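Isocitrate dehydrogenase [NAD] subunit 1, mitochondrial (Saccharomyces cerevisiae, PDB 3BLX) catalyses, as part of an octamer with its partner subunit, the NAD-dependent oxidative decarboxylation of isocitrate to 2-oxoglutarate in the citric acid cycle, and also binds RNA. Local coordinates at residues F18-I23 / N300-N305; E50-K55 / V67-R72. One frame throughout, in Å; residues are numbered along the deposited sequence.

Contact 1: residues F18-I23 / N300-N305; sequences FTVTLI and NHLGLN
Phe18 and Leu302 mark the nearest approach of the two backbones, their CA atoms 8.4 Å apart, where strand 17-25, near its start, passes the C-terminal end of helix 289-302; no hydrogen bond joins the two segments, and side chains fill the distance. The Phe18 ring carries most of the contact. Leu302 reaches over one of its faces with a single methyl, CD2, which lies 4.1 Å from the ring centroid and 25° off the normal, a CH-pi contact displaced toward the rim on the CD1 and CE1 side. With CG beside the backbone N and anti to the carbonyl carbon (chi1 -62°), Phe18 extends past Leu302 in the opposite sense, and its far carbon CZ comes to 3.4 Å from the backbone O of Leu302.

The helix ends here in a Schellman motif: Gly303 takes up a positive phi (85°), and its N bonds back to Asn300 O at 3.1 Å. This turn sends the chain round to Leu304, whose CD2 approaches Phe18 CE2 obliquely at 4.2 Å. In the large alpha/beta domain characteristic of the isocitrate and isopropylmalate dehydrogenase family, the strand runs between strands 47-51 and 75-80, and the helix packs on that sheet. Deeper along the strand, Val20 CG1 meets the other methyl of Leu302, CD1, at 4.4 Å, while Ile75 of strand 75-80 also touches the Leu302 side chain.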
ATOM      1  N   PHE E  18      -1.583  -9.674  29.130  1.00 30.26           N
ATOM      2  CA  PHE E  18      -0.942  -9.844  27.831  1.00 24.06           C
ATOM      3  C   PHE E  18      -0.993 -11.281  27.362  1.00 24.86           C
ATOM      4  O   PHE E  18      -0.833 -12.190  28.154  1.00 32.70           O
ATOM      5  CB  PHE E  18       0.493  -9.470  27.938  1.00 22.48           C
ATOM      6  CG  PHE E  18       0.726  -8.053  28.306  1.00 26.26           C
ATOM      7  CD1 PHE E  18       0.788  -7.081  27.333  1.00 25.19           C
ATOM      8  CD2 PHE E  18       0.938  -7.693  29.628  1.00 36.10           C
ATOM      9  CE1 PHE E  18       1.042  -5.768  27.663  1.00 23.20           C
ATOM     10  CE2 PHE E  18       1.192  -6.383  29.962  1.00 24.51           C
ATOM     11  CZ  PHE E  18       1.243  -5.421  28.977  1.00 27.16           C
ATOM     12  N   THR E  19      -1.241 -11.486  26.073  1.00 26.87           N
ATOM     13  CA  THR E  19      -1.060 -12.797  25.466  1.00 31.91           C
ATOM     14  C   THR E  19       0.297 -12.816  24.780  1.00 29.56           C
ATOM     15  O   THR E  19       0.499 -12.082  23.835  1.00 32.31           O
ATOM     16  CB  THR E  19      -2.126 -13.092  24.415  1.00 24.24           C
ATOM     17  OG1 THR E  19      -3.408 -13.023  25.029  1.00 36.55           O
ATOM     18  CG2 THR E  19      -1.925 -14.480  23.838  1.00 20.26           C
ATOM     19  N   VAL E  20       1.241 -13.616  25.265  1.00 23.32           N
ATOM     20  CA  VAL E  20       2.504 -13.742  24.547  1.00 27.17           C
ATOM     21  C   VAL E  20       2.778 -15.139  23.982  1.00 18.34           C
ATOM     22  O   VAL E  20       2.471 -16.154  24.582  1.00 15.55           O
ATOM     23  CB  VAL E  20       3.713 -13.190  25.338  1.00 22.19           C
ATOM     24  CG1 VAL E  20       3.232 -12.417  26.562  1.00 12.86           C
ATOM     25  CG2 VAL E  20       4.677 -14.289  25.675  1.00 18.95           C
ATOM     26  N   THR E  21       3.331 -15.163  22.781  1.00 21.84           N
ATOM     27  CA  THR E  21       3.717 -16.407  22.135  1.00 22.63           C
ATOM     28  C   THR E  21       4.838 -17.101  22.913  1.00 29.91           C
ATOM     29  O   THR E  21       5.823 -16.459  23.339  1.00 26.05           O
ATOM     30  CB  THR E  21       4.134 -16.159  20.673  1.00 22.18           C
ATOM     31  OG1 THR E  21       3.032 -15.598  19.970  1.00 21.58           O
ATOM     32  CG2 THR E  21       4.526 -17.453  19.957  1.00 17.51           C
ATOM     33  N   LEU E  22       4.670 -18.402  23.128  1.00 23.66           N
ATOM     34  CA  LEU E  22       5.696 -19.194  23.789  1.00 30.80           C
ATOM     35  C   LEU E  22       6.078 -20.337  22.869  1.00 31.63           C
ATOM     36  O   LEU E  22       5.233 -21.155  22.494  1.00 28.27           O
ATOM     37  CB  LEU E  22       5.193 -19.748  25.124  1.00 24.34           C
ATOM     38  CG  LEU E  22       6.273 -20.442  25.942  1.00 27.29           C
ATOM     39  CD1 LEU E  22       7.429 -19.524  26.121  1.00 36.01           C
ATOM     40  CD2 LEU E  22       5.727 -20.788  27.258  1.00 31.53           C
ATOM     41  N   ILE E  23       7.344 -20.382  22.480  1.00 20.93           N
ATOM     42  CA  ILE E  23       7.839 -21.444  21.610  1.00 22.66           C
ATOM     43  C   ILE E  23       8.951 -22.143  22.363  1.00 28.89           C
ATOM     44  O   ILE E  23      10.088 -21.659  22.375  1.00 31.66           O
ATOM     45  CB  ILE E  23       8.427 -20.862  20.316  1.00 24.88           C
ATOM     46  CG1 ILE E  23       7.380 -20.084  19.530  1.00 26.37           C
ATOM     47  CG2 ILE E  23       8.994 -21.946  19.443  1.00 28.80           C
ATOM     48  CD1 ILE E  23       7.969 -19.130  18.499  1.00 17.48           C
ATOM     49  N   ASN E 300      10.409  -5.996  30.970  1.00 21.24           N
ATOM     50  CA  ASN E 300      10.767  -4.600  30.745  1.00 33.84           C
ATOM     51  C   ASN E 300      10.052  -4.023  29.528  1.00 37.55           C
ATOM     52  O   ASN E 300       9.445  -2.962  29.585  1.00 39.60           O
ATOM     53  CB  ASN E 300      12.276  -4.453  30.532  1.00 29.31           C
ATOM     54  CG  ASN E 300      13.074  -4.541  31.837  1.00 45.12           C
ATOM     55  OD1 ASN E 300      12.525  -4.429  32.937  1.00 41.06           O
ATOM     56  ND2 ASN E 300      14.380  -4.730  31.710  1.00 38.96           N
ATOM     57  N   HIS E 301      10.129  -4.745  28.424  1.00 27.46           N
ATOM     58  CA  HIS E 301       9.533  -4.319  27.183  1.00 25.67           C
ATOM     59  C   HIS E 301       8.006  -4.201  27.257  1.00 34.63           C
ATOM     60  O   HIS E 301       7.401  -3.327  26.636  1.00 30.04           O
ATOM     61  CB  HIS E 301       9.897  -5.320  26.101  1.00 18.88           C
ATOM     62  CG  HIS E 301       9.739  -4.789  24.717  1.00 27.74           C
ATOM     63  ND1 HIS E 301       8.675  -5.129  23.912  1.00 19.61           N
ATOM     64  CD2 HIS E 301      10.521  -3.951  23.986  1.00 22.35           C
ATOM     65  CE1 HIS E 301       8.793  -4.517  22.745  1.00 23.22           C
ATOM     66  NE2 HIS E 301       9.913  -3.809  22.758  1.00 29.86           N
ATOM     67  N   LEU E 302       7.372  -5.104  27.993  1.00 37.20           N
ATOM     68  CA  LEU E 302       5.925  -5.078  28.127  1.00 25.99           C
ATOM     69  C   LEU E 302       5.453  -3.977  29.068  1.00 31.12           C
ATOM     70  O   LEU E 302       4.256  -3.765  29.215  1.00 36.66           O
ATOM     71  CB  LEU E 302       5.446  -6.413  28.640  1.00 23.84           C
ATOM     72  CG  LEU E 302       5.487  -7.492  27.584  1.00 30.43           C
ATOM     73  CD1 LEU E 302       5.142  -8.825  28.211  1.00 31.23           C
ATOM     74  CD2 LEU E 302       4.495  -7.143  26.502  1.00 30.59           C
ATOM     75  N   GLY E 303       6.401  -3.295  29.715  1.00 30.57           N
ATOM     76  CA  GLY E 303       6.103  -2.257  30.686  1.00 31.90           C
ATOM     77  C   GLY E 303       5.852  -2.733  32.106  1.00 52.92           C
ATOM     78  O   GLY E 303       5.581  -1.919  32.999  1.00 51.96           O
ATOM     79  N   LEU E 304       5.909  -4.049  32.314  1.00 50.32           N
ATOM     80  CA  LEU E 304       5.837  -4.600  33.650  1.00 35.07           C
ATOM     81  C   LEU E 304       7.102  -4.131  34.350  1.00 49.87           C
ATOM     82  O   LEU E 304       7.237  -2.950  34.648  1.00 80.98           O
ATOM     83  CB  LEU E 304       5.702  -6.103  33.584  1.00 29.01           C
ATOM     84  CG  LEU E 304       4.363  -6.468  32.908  1.00 39.53           C
ATOM     85  CD1 LEU E 304       4.167  -7.973  32.788  1.00 34.01           C
ATOM     86  CD2 LEU E 304       3.148  -5.831  33.616  1.00 27.55           C
ATOM     87  N   ASN E 305       8.037  -5.019  34.612  1.00 31.74           N
ATOM     88  CA  ASN E 305       9.369  -4.581  35.060  1.00 64.54           C
ATOM     89  C   ASN E 305       9.576  -4.176  36.541  1.00 57.61           C
ATOM     90  O   ASN E 305      10.704  -4.068  37.017  1.00 58.02           O
ATOM     91  CB  ASN E 305      10.015  -3.590  34.056  1.00 66.69           C
ATOM     92  CG  ASN E 305       9.654  -2.148  34.310  1.00 59.95           C
ATOM     93  OD1 ASN E 305       9.497  -1.736  35.455  1.00 73.36           O
ATOM     94  ND2 ASN E 305       9.538  -1.359  33.239  1.00 43.62           N
TER

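Contact 2: residues E50-K55 / V67-R72; sequences ETINIK and VESLKR
Glu50 OE1 receives Arg72 NH2 in a salt bridge of 2.6 Å, with an N-H...O angle of 158°. The two residues belong to a beta-alpha-beta crossover, in which strand 47-51 leads through helix 60-73 to strand 75-80, parallel to it in the same sheet. The side chains cross at about a right angle, yet the carboxylate and guanidinium planes lie only 8° apart, and NH2 comes in nearly along the C-O axis of OE1. Glu50 reaches the helix through an extended chain, CG anti to the backbone N (chi1 179°). Ser69 OG stands 3.2 Å from the same OE1, a weak bond and not a settled one, because the same hydroxyl is also hydrogen-bonded to Thr21 OG1, its stronger partner. Beside it, Ile52 CD1 packs on Ser69 CB at 3.8 Å.

Farther out, Asn73 ND2 bonds to Glu50 OE2, and Arg72 NH1 makes a weak bond to Glu205 O of a neighbouring copy of this subunit. Shortening Glu50 to an alanine would remove the carboxylate and is likely to leave the Arg72 charge without its mate and Asn73 ND2 without this acceptor. One guanidinium face of Arg72 lies against its own helix, with Glu68 O 3.3 Å above the plane, toward the rim.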
ATOM      1  N   GLU E  50       0.484 -18.318  24.839  1.00 32.01           N
ATOM      2  CA  GLU E  50      -0.134 -18.994  23.711  1.00 26.07           C
ATOM      3  C   GLU E  50       0.964 -19.886  23.201  1.00 33.39           C
ATOM      4  O   GLU E  50       1.779 -19.486  22.381  1.00 32.78           O
ATOM      5  CB  GLU E  50      -0.551 -18.012  22.646  1.00 21.64           C
ATOM      6  CG  GLU E  50      -1.199 -18.653  21.402  1.00 35.64           C
ATOM      7  CD  GLU E  50      -1.770 -17.626  20.381  1.00 58.41           C
ATOM      8  OE1 GLU E  50      -1.852 -17.955  19.182  1.00 59.57           O
ATOM      9  OE2 GLU E  50      -2.143 -16.491  20.761  1.00 69.89           O
ATOM     10  N   THR E  51       1.007 -21.091  23.733  1.00 31.99           N
ATOM     11  CA  THR E  51       2.144 -21.950  23.520  1.00 37.11           C
ATOM     12  C   THR E  51       2.071 -22.699  22.179  1.00 33.24           C
ATOM     13  O   THR E  51       1.040 -23.217  21.799  1.00 29.54           O
ATOM     14  CB  THR E  51       2.420 -22.848  24.768  1.00 34.56           C
ATOM     15  OG1 THR E  51       2.953 -24.098  24.350  1.00 39.49           O
ATOM     16  CG2 THR E  51       1.166 -23.085  25.563  1.00 41.62           C
ATOM     17  N   ILE E  52       3.172 -22.686  21.438  1.00 29.91           N
ATOM     18  CA  ILE E  52       3.195 -23.264  20.101  1.00 44.90           C
ATOM     19  C   ILE E  52       4.096 -24.488  20.064  1.00 49.07           C
ATOM     20  O   ILE E  52       5.296 -24.405  20.361  1.00 42.75           O
ATOM     21  CB  ILE E  52       3.716 -22.268  19.015  1.00 40.63           C
ATOM     22  CG1 ILE E  52       2.962 -20.942  19.050  1.00 32.80           C
ATOM     23  CG2 ILE E  52       3.589 -22.898  17.635  1.00 22.77           C
ATOM     24  CD1 ILE E  52       1.478 -21.085  18.700  1.00 26.08           C
ATOM     25  N   ASN E  53       3.508 -25.616  19.680  1.00 45.13           N
ATOM     26  CA  ASN E  53       4.196 -26.903  19.636  1.00 44.18           C
ATOM     27  C   ASN E  53       4.753 -27.216  18.258  1.00 31.60           C
ATOM     28  O   ASN E  53       4.051 -27.690  17.379  1.00 43.54           O
ATOM     29  CB  ASN E  53       3.237 -28.018  20.059  1.00 76.49           C
ATOM     30  CG  ASN E  53       2.545 -27.724  21.387  1.00 89.96           C
ATOM     31  OD1 ASN E  53       3.174 -27.811  22.453  1.00 56.93           O
ATOM     32  ND2 ASN E  53       1.242 -27.379  21.331  1.00 53.29           N
ATOM     33  N   ILE E  54       6.029 -26.959  18.083  1.00 21.33           N
ATOM     34  CA  ILE E  54       6.687 -27.196  16.822  1.00 51.20           C
ATOM     35  C   ILE E  54       7.277 -28.613  16.834  1.00 58.76           C
ATOM     36  O   ILE E  54       8.432 -28.824  17.225  1.00 48.97           O
ATOM     37  CB  ILE E  54       7.769 -26.136  16.603  1.00 59.28           C
ATOM     38  CG1 ILE E  54       7.724 -25.095  17.744  1.00 71.00           C
ATOM     39  CG2 ILE E  54       7.568 -25.457  15.259  1.00 37.72           C
ATOM     40  CD1 ILE E  54       8.054 -25.635  19.194  1.00 61.99           C
ATOM     41  N   LYS E  55       6.448 -29.576  16.402  1.00 78.51           N
ATOM     42  CA  LYS E  55       6.727 -31.026  16.498  1.00 87.33           C
ATOM     43  C   LYS E  55       7.683 -31.543  15.433  1.00 64.52           C
ATOM     44  O   LYS E  55       8.004 -30.814  14.499  1.00 89.93           O
ATOM     45  CB  LYS E  55       5.420 -31.828  16.493  1.00 54.63           C
ATOM     46  CG  LYS E  55       4.770 -31.814  17.858  1.00 70.90           C
ATOM     47  CD  LYS E  55       3.306 -32.168  17.842  1.00 64.47           C
ATOM     48  CE  LYS E  55       2.704 -31.835  19.200  1.00 84.92           C
ATOM     49  NZ  LYS E  55       1.387 -32.482  19.394  1.00 92.36           N
ATOM     50  N   VAL E  67       4.724 -18.091  13.424  1.00 31.25           N
ATOM     51  CA  VAL E  67       4.726 -16.821  12.734  1.00 33.20           C
ATOM     52  C   VAL E  67       3.356 -16.188  12.900  1.00 28.03           C
ATOM     53  O   VAL E  67       3.245 -15.026  13.273  1.00 39.31           O
ATOM     54  CB  VAL E  67       5.122 -16.977  11.224  1.00 28.87           C
ATOM     55  CG1 VAL E  67       4.892 -15.694  10.439  1.00 27.09           C
ATOM     56  CG2 VAL E  67       6.565 -17.380  11.110  1.00 17.91           C
ATOM     57  N   GLU E  68       2.317 -16.970  12.664  1.00 28.65           N
ATOM     58  CA  GLU E  68       0.944 -16.491  12.756  1.00 27.99           C
ATOM     59  C   GLU E  68       0.599 -16.017  14.180  1.00 34.02           C
ATOM     60  O   GLU E  68      -0.058 -14.983  14.365  1.00 34.27           O
ATOM     61  CB  GLU E  68      -0.024 -17.568  12.254  1.00 21.92           C
ATOM     62  CG  GLU E  68      -1.145 -17.023  11.332  1.00 66.95           C
ATOM     63  CD  GLU E  68      -0.625 -16.113  10.192  1.00 72.85           C
ATOM     64  OE1 GLU E  68      -1.241 -15.051   9.953  1.00 73.16           O
ATOM     65  OE2 GLU E  68       0.389 -16.445   9.528  1.00 50.56           O
ATOM     66  N   SER E  69       1.081 -16.754  15.174  1.00 26.08           N
ATOM     67  CA  SER E  69       0.915 -16.356  16.554  1.00 22.19           C
ATOM     68  C   SER E  69       1.643 -15.054  16.871  1.00 21.29           C
ATOM     69  O   SER E  69       1.087 -14.195  17.550  1.00 18.13           O
ATOM     70  CB  SER E  69       1.366 -17.479  17.478  1.00 22.51           C
ATOM     71  OG  SER E  69       1.252 -17.106  18.834  1.00 22.62           O
ATOM     72  N   LEU E  70       2.875 -14.897  16.372  1.00 17.23           N
ATOM     73  CA  LEU E  70       3.611 -13.646  16.551  1.00 17.99           C
ATOM     74  C   LEU E  70       2.959 -12.470  15.855  1.00 24.10           C
ATOM     75  O   LEU E  70       2.984 -11.371  16.375  1.00 25.77           O
ATOM     76  CB  LEU E  70       5.034 -13.771  16.104  1.00 16.74           C
ATOM     77  CG  LEU E  70       5.910 -14.404  17.184  1.00 25.97           C
ATOM     78  CD1 LEU E  70       7.202 -14.879  16.576  1.00 27.07           C
ATOM     79  CD2 LEU E  70       6.178 -13.439  18.318  1.00 22.81           C
ATOM     80  N   LYS E  71       2.345 -12.703  14.702  1.00 17.52           N
ATOM     81  CA  LYS E  71       1.657 -11.637  14.020  1.00 24.17           C
ATOM     82  C   LYS E  71       0.497 -11.091  14.852  1.00 31.72           C
ATOM     83  O   LYS E  71       0.235  -9.879  14.844  1.00 31.64           O
ATOM     84  CB  LYS E  71       1.193 -12.101  12.651  1.00 28.41           C
ATOM     85  CG  LYS E  71       2.284 -11.952  11.605  1.00 33.31           C
ATOM     86  CD  LYS E  71       2.147 -12.932  10.442  1.00 39.83           C
ATOM     87  CE  LYS E  71       1.487 -12.317   9.228  1.00 52.37           C
ATOM     88  NZ  LYS E  71       1.695 -13.230   8.084  1.00 52.99           N
ATOM     89  N   ARG E  72      -0.164 -11.990  15.581  1.00 28.85           N
ATOM     90  CA  ARG E  72      -1.266 -11.621  16.446  1.00 21.56           C
ATOM     91  C   ARG E  72      -0.790 -10.995  17.743  1.00 28.99           C
ATOM     92  O   ARG E  72      -1.316  -9.991  18.172  1.00 30.40           O
ATOM     93  CB  ARG E  72      -2.111 -12.837  16.769  1.00 19.34           C
ATOM     94  CG  ARG E  72      -2.823 -13.448  15.598  1.00 20.53           C
ATOM     95  CD  ARG E  72      -3.923 -14.379  16.067  1.00 30.99           C
ATOM     96  NE  ARG E  72      -3.377 -15.561  16.719  1.00 32.35           N
ATOM     97  CZ  ARG E  72      -2.929 -16.621  16.056  1.00 34.16           C
ATOM     98  NH1 ARG E  72      -2.972 -16.625  14.731  1.00 31.19           N
ATOM     99  NH2 ARG E  72      -2.445 -17.673  16.705  1.00 24.39           N
TER

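Both contacts are partly buried and meet on one sheet, where strands 17-25 and 47-51 run side by side; contact 2 is nested in the long loop that contact 1 closes, and their centres lie about 14 Å apart. Alternate residues of strand 17-25 serve the two: Phe18 and Val20 pack toward helix 289-302, whereas Thr21 looks toward helix 60-73 and probably shares a hydrogen bond with Ser69, Thr21 OG1 to Ser69 OG at 2.6 Å. The side chains that meet in contact 1 are all apolar, and no other chain of the assembly touches its segments. Contact 2 is chiefly ionic and polar, and its arginine lies within reach of a second subunit.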